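Local coordinates for thioredoxin-like fold domain-containing protein (Enterococcus faecalis, PDB 1Z6M) that is of unknown function but has a thioredoxin-like fold with a CxxC pattern at a helix start, consistent with a thiol-disulfide redox role, at residues 35-40 against 100-105; 27-32 against 59-64; 43-48 against 162-167. One frame throughout, in Å; residues are numbered along the deposited sequence.

Interaction 1. Residues 35-40 against 100-105; sequences INVRCP and KMFATQ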
loop_
_atom_site.group_PDB
_atom_site.type_symbol
_atom_site.label_atom_id
_atom_site.label_comp_id
_atom_site.label_asym_id
_atom_site.label_seq_id
_atom_site.Cartn_x
_atom_site.Cartn_y
_atom_site.Cartn_z
ATOM N N ILE A 35 -2.169 1.803 -1.858
ATOM C CA ILE A 35 -3.031 1.455 -0.744
ATOM C C ILE A 35 -3.210 2.650 0.192
ATOM O O ILE A 35 -2.416 3.600 0.195
ATOM C CB ILE A 35 -2.508 0.242 0.083
ATOM C CG1 ILE A 35 -1.160 0.553 0.709
ATOM C CG2 ILE A 35 -2.471 -1.065 -0.757
ATOM C CD1 ILE A 35 -0.769 -0.460 1.789
ATOM N N ASN A 36 -4.267 2.594 0.990
ATOM C CA ASN A 36 -4.420 3.505 2.115
ATOM C C ASN A 36 -4.696 2.623 3.326
ATOM O O ASN A 36 -5.550 1.735 3.275
ATOM C CB ASN A 36 -5.556 4.508 1.853
ATOM C CG ASN A 36 -5.760 5.479 3.003
ATOM O OD1 ASN A 36 -6.136 5.076 4.097
ATOM N ND2 ASN A 36 -5.517 6.769 2.754
ATOM N N VAL A 37 -3.951 2.830 4.402
ATOM C CA VAL A 37 -3.989 1.891 5.527
ATOM C C VAL A 37 -5.266 1.916 6.337
ATOM O O VAL A 37 -5.474 1.038 7.167
ATOM C CB VAL A 37 -2.769 1.987 6.485
ATOM C CG1 VAL A 37 -1.490 1.635 5.765
ATOM C CG2 VAL A 37 -2.704 3.349 7.201
ATOM N N ARG A 38 -6.139 2.900 6.101
ATOM C CA ARG A 38 -7.462 2.869 6.752
ATOM C C ARG A 38 -8.492 2.091 5.943
ATOM O O ARG A 38 -9.570 1.772 6.427
ATOM C CB ARG A 38 -7.990 4.276 7.046
ATOM C CG ARG A 38 -9.051 4.303 8.169
ATOM C CD ARG A 38 -10.465 4.414 7.650
ATOM N NE ARG A 38 -11.453 4.235 8.717
ATOM C CZ ARG A 38 -11.906 3.053 9.127
ATOM N NH1 ARG A 38 -11.472 1.934 8.570
ATOM N NH2 ARG A 38 -12.801 2.986 10.101
ATOM N N CYS A 39 -8.156 1.785 4.698
ATOM C CA CYS A 39 -9.129 1.178 3.820
ATOM C C CYS A 39 -9.352 -0.302 4.159
ATOM O O CYS A 39 -8.400 -1.065 4.203
ATOM C CB CYS A 39 -8.660 1.353 2.370
ATOM S SG CYS A 39 -9.634 0.422 1.186
ATOM N N PRO A 40 -10.616 -0.729 4.347
ATOM C CA PRO A 40 -10.847 -2.148 4.651
ATOM C C PRO A 40 -10.641 -3.072 3.442
ATOM O O PRO A 40 -10.392 -4.281 3.601
ATOM C CB PRO A 40 -12.293 -2.159 5.146
ATOM C CG PRO A 40 -12.939 -1.020 4.413
ATOM C CD PRO A 40 -11.868 0.053 4.363
ATOM N N LYS A 100 0.591 -3.970 11.804
ATOM C CA LYS A 100 -0.043 -3.582 13.059
ATOM C C LYS A 100 -1.150 -2.554 12.836
ATOM O O LYS A 100 -2.205 -2.634 13.473
ATOM C CB LYS A 100 0.986 -3.067 14.064
ATOM C CG LYS A 100 1.684 -4.155 14.859
ATOM C CD LYS A 100 2.480 -3.548 16.004
ATOM C CE LYS A 100 3.559 -4.489 16.507
ATOM N NZ LYS A 100 4.808 -4.388 15.693
HETATM N N MSE A 101 -0.905 -1.598 11.939
HETATM C CA MSE A 101 -1.928 -0.610 11.576
HETATM C C MSE A 101 -3.192 -1.295 11.039
HETATM O O MSE A 101 -4.308 -0.970 11.445
HETATM C CB MSE A 101 -1.385 0.390 10.539
HETATM C CG MSE A 101 -0.298 1.329 11.039
HETATM SE SE MSE A 101 0.454 2.284 9.635
HETATM C CE MSE A 101 1.702 3.218 10.579
ATOM N N PHE A 102 -3.017 -2.263 10.142
ATOM C CA PHE A 102 -4.165 -2.982 9.615
ATOM C C PHE A 102 -4.870 -3.804 10.697
ATOM O O PHE A 102 -6.106 -3.845 10.744
ATOM C CB PHE A 102 -3.745 -3.882 8.451
ATOM C CG PHE A 102 -3.639 -3.161 7.116
ATOM C CD1 PHE A 102 -2.468 -3.216 6.373
ATOM C CD2 PHE A 102 -4.711 -2.444 6.605
ATOM C CE1 PHE A 102 -2.361 -2.575 5.143
ATOM C CE2 PHE A 102 -4.623 -1.801 5.373
ATOM C CZ PHE A 102 -3.445 -1.877 4.644
ATOM N N ALA A 103 -4.099 -4.453 11.565
ATOM C CA ALA A 103 -4.711 -5.264 12.612
ATOM C C ALA A 103 -5.535 -4.431 13.597
ATOM O O ALA A 103 -6.465 -4.943 14.216
ATOM C CB ALA A 103 -3.655 -6.041 13.363
ATOM N N THR A 104 -5.182 -3.155 13.746
ATOM C CA THR A 104 -5.864 -2.244 14.659
ATOM C C THR A 104 -6.782 -1.235 13.955
ATOM O O THR A 104 -7.263 -0.287 14.576
ATOM C CB THR A 104 -4.841 -1.472 15.526
ATOM O OG1 THR A 104 -3.937 -0.732 14.681
ATOM C CG2 THR A 104 -4.054 -2.443 16.445
ATOM N N GLN A 105 -7.067 -1.474 12.674
ATOM C CA GLN A 105 -7.755 -0.502 11.823
ATOM C C GLN A 105 -9.070 0.017 12.397
ATOM O O GLN A 105 -9.385 1.202 12.270
ATOM C CB GLN A 105 -7.983 -1.095 10.425
ATOM C CG GLN A 105 -8.460 -0.095 9.385
ATOM C CD GLN A 105 -8.696 -0.766 8.066
ATOM O OE1 GLN A 105 -9.734 -1.397 7.855
ATOM N NE2 GLN A 105 -7.707 -0.682 7.180
HETATM O O HOH W 1 -12.016 -0.911 9.126
#
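Gln105 and Phe102 close over the loop 35-40, one with an amide and the other with a ring. The inner side is buried and close-packed. Val37 CB stands over one face of the Phe102 ring, displaced toward its rim, and Val37 O comes within 3.5 Å of Phe102 CE2, while Ile35 CD1 reaches the ring edge at Phe102 CZ, 4.2 Å away. Beside them Val37 CG2 touches the selenium of Met101, a selenomethionine, at 4.1 Å from SE. Phe46 of helix 40-58 also meets the Phe102 ring.

On this side too the turn clasps the Gln105 amide. The side chain runs out fully extended, CG anti to N (chi1 -170°), and delivers NE2 to Val37 O at 2.8 Å, close to the amide plane but above the plane of the accepting carbonyl; a weak second bond reaches Cys39 O at 3.1 Å.

The outer side is looser and wet. A water links Arg38 NH1 (2.9 Å) to Gln105 OE1 (2.7 Å), lying in plane at the guanidinium edge, and Arg38 NE turns to Gly109 O.

One amide nitrogen thus bridges two carbonyls of the turn Asn36-Cys39, closely at Val37 and weakly at Cys39, the first cysteine of a CxxC pattern of thioredoxin type; this is consistent with a fixed backbone there.

Interaction 2. Residues 27-32 against 59-64; sequences APVKMI and SGKVER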
loop_
_atom_site.group_PDB
_atom_site.type_symbol
_atom_site.label_atom_id
_atom_site.label_comp_id
_atom_site.label_asym_id
_atom_site.label_seq_id
_atom_site.Cartn_x
_atom_site.Cartn_y
_atom_site.Cartn_z
ATOM N N ALA A 27 14.906 -8.256 -7.866
ATOM C CA ALA A 27 13.834 -9.232 -8.107
ATOM C C ALA A 27 13.149 -8.916 -9.431
ATOM O O ALA A 27 12.850 -7.755 -9.714
ATOM C CB ALA A 27 12.835 -9.244 -6.982
ATOM N N PRO A 28 12.937 -9.938 -10.273
ATOM C CA PRO A 28 12.376 -9.714 -11.609
ATOM C C PRO A 28 10.933 -9.201 -11.629
ATOM O O PRO A 28 10.574 -8.396 -12.495
ATOM C CB PRO A 28 12.481 -11.096 -12.275
ATOM C CG PRO A 28 12.591 -12.066 -11.138
ATOM C CD PRO A 28 13.321 -11.351 -10.058
ATOM N N VAL A 29 10.116 -9.642 -10.680
ATOM C CA VAL A 29 8.708 -9.258 -10.680
ATOM C C VAL A 29 8.522 -8.072 -9.746
ATOM O O VAL A 29 8.804 -8.166 -8.550
ATOM C CB VAL A 29 7.785 -10.435 -10.297
ATOM C CG1 VAL A 29 6.333 -9.976 -10.233
ATOM C CG2 VAL A 29 7.949 -11.586 -11.293
ATOM N N LYS A 30 8.063 -6.956 -10.309
ATOM C CA LYS A 30 7.832 -5.738 -9.536
ATOM C C LYS A 30 6.348 -5.597 -9.289
ATOM O O LYS A 30 5.565 -5.493 -10.233
ATOM C CB LYS A 30 8.347 -4.509 -10.291
ATOM C CG LYS A 30 9.824 -4.578 -10.728
ATOM C CD LYS A 30 10.772 -4.808 -9.556
ATOM C CE LYS A 30 12.218 -4.625 -9.980
ATOM N NZ LYS A 30 13.143 -5.104 -8.930
HETATM N N MSE A 31 5.965 -5.626 -8.018
HETATM C CA MSE A 31 4.563 -5.548 -7.618
HETATM C C MSE A 31 4.311 -4.174 -7.023
HETATM O O MSE A 31 4.837 -3.863 -5.958
HETATM C CB MSE A 31 4.259 -6.644 -6.591
HETATM C CG MSE A 31 2.811 -6.674 -6.100
HETATM SE SE MSE A 31 2.444 -8.100 -4.975
HETATM C CE MSE A 31 2.902 -9.500 -6.060
ATOM N N ILE A 32 3.515 -3.365 -7.711
ATOM C CA ILE A 32 3.219 -2.000 -7.277
ATOM C C ILE A 32 1.862 -1.975 -6.586
ATOM O O ILE A 32 0.875 -2.453 -7.140
ATOM C CB ILE A 32 3.260 -1.036 -8.488
ATOM C CG1 ILE A 32 4.712 -0.879 -8.989
ATOM C CG2 ILE A 32 2.670 0.328 -8.133
ATOM C CD1 ILE A 32 4.833 -0.363 -10.408
ATOM N N SER A 59 11.993 -15.639 -1.619
ATOM C CA SER A 59 12.603 -16.434 -2.687
ATOM C C SER A 59 13.304 -15.600 -3.771
ATOM O O SER A 59 13.908 -16.165 -4.685
ATOM C CB SER A 59 11.543 -17.305 -3.343
ATOM O OG SER A 59 10.686 -16.497 -4.125
ATOM N N GLY A 60 13.191 -14.273 -3.687
ATOM C CA GLY A 60 13.849 -13.368 -4.630
ATOM C C GLY A 60 13.067 -13.101 -5.907
ATOM O O GLY A 60 13.559 -12.417 -6.792
ATOM N N LYS A 61 11.858 -13.649 -6.007
ATOM C CA LYS A 61 11.043 -13.516 -7.213
ATOM C C LYS A 61 10.389 -12.138 -7.320
ATOM O O LYS A 61 10.328 -11.566 -8.408
ATOM C CB LYS A 61 9.983 -14.626 -7.271
ATOM C CG LYS A 61 9.046 -14.585 -8.468
ATOM C CD LYS A 61 9.690 -15.090 -9.745
ATOM C CE LYS A 61 8.608 -15.328 -10.788
ATOM N NZ LYS A 61 9.049 -16.067 -11.993
ATOM N N VAL A 62 9.915 -11.616 -6.191
ATOM C CA VAL A 62 9.118 -10.395 -6.165
ATOM C C VAL A 62 9.754 -9.312 -5.309
ATOM O O VAL A 62 10.255 -9.586 -4.216
ATOM C CB VAL A 62 7.695 -10.696 -5.619
ATOM C CG1 VAL A 62 6.935 -9.411 -5.266
ATOM C CG2 VAL A 62 6.900 -11.537 -6.606
ATOM N N GLU A 63 9.733 -8.087 -5.831
ATOM C CA GLU A 63 9.942 -6.890 -5.025
ATOM C C GLU A 63 8.622 -6.135 -4.971
ATOM O O GLU A 63 8.012 -5.877 -6.009
ATOM C CB GLU A 63 11.006 -5.984 -5.644
ATOM C CG GLU A 63 11.324 -4.749 -4.783
ATOM C CD GLU A 63 12.236 -3.731 -5.456
ATOM O OE1 GLU A 63 12.316 -3.698 -6.700
ATOM O OE2 GLU A 63 12.875 -2.939 -4.723
ATOM N N ARG A 64 8.180 -5.789 -3.767
ATOM C CA ARG A 64 6.971 -4.986 -3.613
ATOM C C ARG A 64 7.366 -3.538 -3.477
ATOM O O ARG A 64 8.338 -3.214 -2.779
ATOM C CB ARG A 64 6.190 -5.398 -2.374
ATOM C CG ARG A 64 5.778 -6.864 -2.361
ATOM C CD ARG A 64 5.270 -7.267 -0.987
ATOM N NE ARG A 64 3.969 -6.660 -0.719
ATOM C CZ ARG A 64 3.294 -6.797 0.419
ATOM N NH1 ARG A 64 3.804 -7.492 1.428
ATOM N NH2 ARG A 64 2.102 -6.223 0.548
#
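Lys30 and Glu63 meet through contrasting chain shapes. Lys30 folds back at its second torsion (chi2 -57°), whereas Glu63 stretches straight out, its CG turned away from the backbone N and trans to it (chi1 -176°). Lys30 NZ consequently reaches Glu63 OE1 at 2.8 Å in a salt bridge, meeting the oxygen on its anti side and somewhat out of the carboxylate plane. The same ammonium gives a hydrogen bond to Ala27 O, also 2.8 Å from NZ and set on a lone pair in the carbonyl plane, and another to Ser25 O. Three acceptors therefore fix the lysine tip, and the buried carboxylate gains a counter-charge.

Behind this pair the backbones form a parallel ladder, the two strand segments inclined at 25°. Val29 N bonds to Lys61 O (3.0 Å), Glu63 N to Val29 O (2.9 Å) and Met31 N to Glu63 O (2.9 Å). Before the ladder, Ala27 CB presses on Gly60 O at 3.3 Å, where Gly60 closes a Schellman motif.

On the other face of the sheet, Val62 CG2 packs on Val29 CB at 4.0 Å and Val62 CG1 on Met31 CB. That face lies under helix 40-58, the crossover of this beta-alpha-beta unit, and under Leu169 and Ile173 of helix 166-173; strand 152-155 flanks strand 29-35, and strand 20-22 borders strand 62-68.

Interaction 3. Residues 43-48 against 162-167; sequences RKWFEE and ESVTEE. With PO4 (phosphate ion), chain B.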
loop_
_atom_site.group_PDB
_atom_site.type_symbol
_atom_site.label_atom_id
_atom_site.label_comp_id
_atom_site.label_asym_id
_atom_site.label_seq_id
_atom_site.Cartn_x
_atom_site.Cartn_y
_atom_site.Cartn_z
ATOM N N ARG A 43 -7.068 -3.597 3.622
ATOM C CA ARG A 43 -6.868 -4.574 4.700
ATOM C C ARG A 43 -7.061 -6.005 4.193
ATOM O O ARG A 43 -6.255 -6.894 4.497
ATOM C CB ARG A 43 -7.780 -4.293 5.904
ATOM C CG ARG A 43 -7.625 -5.286 7.060
ATOM C CD ARG A 43 -8.546 -4.953 8.244
ATOM N NE ARG A 43 -9.954 -5.020 7.851
ATOM C CZ ARG A 43 -10.982 -4.617 8.591
ATOM N NH1 ARG A 43 -10.798 -4.138 9.808
ATOM N NH2 ARG A 43 -12.204 -4.715 8.094
ATOM N N LYS A 44 -8.127 -6.229 3.424
ATOM C CA LYS A 44 -8.422 -7.536 2.840
ATOM C C LYS A 44 -7.291 -7.972 1.911
ATOM O O LYS A 44 -6.821 -9.111 1.979
ATOM C CB LYS A 44 -9.758 -7.490 2.089
ATOM C CG LYS A 44 -10.166 -8.795 1.414
ATOM C CD LYS A 44 -10.590 -9.858 2.417
ATOM C CE LYS A 44 -10.819 -11.220 1.771
ATOM N NZ LYS A 44 -11.948 -11.235 0.803
ATOM N N TRP A 45 -6.863 -7.072 1.023
ATOM C CA TRP A 45 -5.723 -7.358 0.144
ATOM C C TRP A 45 -4.505 -7.796 0.960
ATOM O O TRP A 45 -3.875 -8.816 0.660
ATOM C CB TRP A 45 -5.383 -6.134 -0.730
ATOM C CG TRP A 45 -3.961 -6.130 -1.244
ATOM C CD1 TRP A 45 -2.962 -5.263 -0.870
ATOM C CD2 TRP A 45 -3.357 -7.072 -2.151
ATOM N NE1 TRP A 45 -1.792 -5.586 -1.519
ATOM C CE2 TRP A 45 -2.004 -6.693 -2.300
ATOM C CE3 TRP A 45 -3.831 -8.185 -2.858
ATOM C CZ2 TRP A 45 -1.118 -7.384 -3.134
ATOM C CZ3 TRP A 45 -2.942 -8.863 -3.696
ATOM C CH2 TRP A 45 -1.610 -8.459 -3.824
ATOM N N PHE A 46 -4.180 -7.035 1.998
ATOM C CA PHE A 46 -2.988 -7.326 2.781
ATOM C C PHE A 46 -3.072 -8.671 3.490
ATOM O O PHE A 46 -2.102 -9.420 3.505
ATOM C CB PHE A 46 -2.696 -6.207 3.776
ATOM C CG PHE A 46 -1.422 -5.472 3.504
ATOM C CD1 PHE A 46 -1.235 -4.782 2.310
ATOM C CD2 PHE A 46 -0.403 -5.470 4.447
ATOM C CE1 PHE A 46 -0.043 -4.095 2.073
ATOM C CE2 PHE A 46 0.783 -4.773 4.214
ATOM C CZ PHE A 46 0.957 -4.100 3.017
ATOM N N GLU A 47 -4.221 -8.993 4.083
ATOM C CA GLU A 47 -4.298 -10.265 4.807
ATOM C C GLU A 47 -4.316 -11.468 3.851
ATOM O O GLU A 47 -3.649 -12.469 4.107
ATOM C CB GLU A 47 -5.459 -10.299 5.814
ATOM C CG GLU A 47 -6.861 -10.416 5.225
ATOM C CD GLU A 47 -7.310 -11.858 4.921
ATOM O OE1 GLU A 47 -8.427 -12.025 4.401
ATOM O OE2 GLU A 47 -6.565 -12.828 5.175
ATOM N N GLU A 48 -5.055 -11.374 2.742
ATOM C CA GLU A 48 -5.257 -12.544 1.895
ATOM C C GLU A 48 -4.004 -12.899 1.105
ATOM O O GLU A 48 -3.823 -14.060 0.730
ATOM C CB GLU A 48 -6.450 -12.344 0.960
ATOM C CG GLU A 48 -6.181 -11.359 -0.160
ATOM C CD GLU A 48 -7.417 -10.926 -0.922
ATOM O OE1 GLU A 48 -8.512 -11.491 -0.703
ATOM O OE2 GLU A 48 -7.285 -9.994 -1.746
ATOM N N GLU A 162 -8.362 -6.171 -4.390
ATOM C CA GLU A 162 -8.606 -7.149 -3.329
ATOM C C GLU A 162 -9.448 -8.341 -3.776
ATOM O O GLU A 162 -9.461 -9.370 -3.098
ATOM C CB GLU A 162 -9.260 -6.485 -2.114
ATOM C CG GLU A 162 -10.762 -6.133 -2.257
ATOM C CD GLU A 162 -11.079 -5.022 -3.256
ATOM O OE1 GLU A 162 -10.181 -4.227 -3.630
ATOM O OE2 GLU A 162 -12.263 -4.945 -3.657
ATOM N N SER A 163 -10.157 -8.214 -4.899
ATOM C CA SER A 163 -10.967 -9.325 -5.396
ATOM C C SER A 163 -10.119 -10.454 -5.973
ATOM O O SER A 163 -10.632 -11.548 -6.175
ATOM C CB SER A 163 -11.998 -8.858 -6.419
ATOM O OG SER A 163 -11.384 -8.446 -7.626
ATOM N N VAL A 164 -8.836 -10.200 -6.231
ATOM C CA VAL A 164 -7.947 -11.218 -6.790
ATOM C C VAL A 164 -7.960 -12.473 -5.914
ATOM O O VAL A 164 -7.999 -12.380 -4.691
ATOM C CB VAL A 164 -6.509 -10.660 -6.948
ATOM C CG1 VAL A 164 -5.797 -10.529 -5.592
ATOM C CG2 VAL A 164 -5.704 -11.517 -7.917
ATOM N N THR A 165 -7.952 -13.647 -6.536
ATOM C CA THR A 165 -7.787 -14.870 -5.758
ATOM C C THR A 165 -6.295 -15.187 -5.672
ATOM O O THR A 165 -5.491 -14.670 -6.464
ATOM C CB THR A 165 -8.508 -16.057 -6.393
ATOM O OG1 THR A 165 -7.826 -16.392 -7.602
ATOM C CG2 THR A 165 -9.983 -15.740 -6.677
ATOM N N GLU A 166 -5.914 -16.033 -4.723
ATOM C CA GLU A 166 -4.495 -16.376 -4.602
ATOM C C GLU A 166 -3.976 -17.151 -5.806
ATOM O O GLU A 166 -2.832 -16.967 -6.197
ATOM C CB GLU A 166 -4.167 -17.056 -3.265
ATOM C CG GLU A 166 -4.312 -16.119 -2.044
ATOM C CD GLU A 166 -3.445 -14.857 -2.130
ATOM O OE1 GLU A 166 -2.221 -14.949 -1.905
ATOM O OE2 GLU A 166 -3.985 -13.767 -2.421
ATOM N N GLU A 167 -4.820 -17.966 -6.425
ATOM C CA GLU A 167 -4.462 -18.604 -7.685
ATOM C C GLU A 167 -4.211 -17.608 -8.805
ATOM O O GLU A 167 -3.263 -17.734 -9.553
ATOM C CB GLU A 167 -5.515 -19.627 -8.128
ATOM C CG GLU A 167 -5.073 -20.406 -9.367
ATOM C CD GLU A 167 -6.194 -21.107 -10.110
ATOM O OE1 GLU A 167 -7.289 -20.536 -10.260
ATOM O OE2 GLU A 167 -5.963 -22.238 -10.569
HETATM P P PO4 B . -8.602 -16.518 -2.011
HETATM O O1 PO4 B . -9.572 -15.835 -2.948
HETATM O O2 PO4 B . -7.591 -17.268 -2.837
HETATM O O3 PO4 B . -7.927 -15.471 -1.143
HETATM O O4 PO4 B . -9.400 -17.473 -1.154
HETATM O O HOH W 2 -10.221 -12.461 -2.893
#
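The indole of Trp45 takes Val164 at its edge: Val164 CG1 lies near the ring plane, 3.8 Å from Trp45 CZ3. Further round the same rim comes the selenium of Met31, while NE1 bonds to Glu33. The carboxylates of Glu48 and Glu166 make the other flat surfaces, their planes 32° apart. Glu166 offers a face: Glu48 O sits above its carboxylate carbon, 3.0 Å from Glu166 CD and about equally far from both oxygens. The bend at the second torsion of Glu166 (chi2 -57°) folds its head back over the end of segment 43-48.

Glu48 itself points to the other segment. Its CG is held between backbone N and carbonyl carbon (chi1 72°), and the chain then runs straight to the turn at 162-164, where OE2 lies 2.6 Å from Glu162 O. So short an oxygen-oxygen distance suggests that this acid may carry a proton. A water gives hydrogen bonds to Glu48 OE1 and Val164 O, each 2.9 Å from it, and Lys44 NZ forms a long salt bridge to Glu48 OE1 at 3.8 Å. Alongside, Trp45 CB and Glu162 CB are 4.1 Å apart.

A phosphate, probably from the crystallisation liquor, accepts a nearly straight hydrogen bond from Glu166 N to its O2 (2.8 Å) at the start of helix 166-173, whose first turn Thr165 caps through Glu168 N.

The contact thus joins the early turns of helix 40-58 to the link between strand 158-160 and helix 166-173. Trp45 reaches inward to strand 29-35, Pro151 touches both Trp45 and Glu162, and Glu166 rests on Ser49 and Leu52 of helix 40-58.

In the fold
All three contacts involve the beta-alpha-beta unit of strand 29-35, helix 40-58 and strand 62-68. Interaction 2 pairs its strands, interaction 1 ties the loop at the end of the first strand to helix 91-103 and the residues after it, and interaction 3 joins helix 40-58 to the C-terminal part of the fold. Their segments alternate along the chain. Between centres, interactions 1 and 2 are about 23 Å apart, on opposite sides of the chain's centre, while interaction 3 is about 14 Å from the first and about 17 Å from the second. Phe46 touches Phe102, Ile35 and Arg64, connecting all three close to the helix start that carries the CxxC pattern, which may be a redox site.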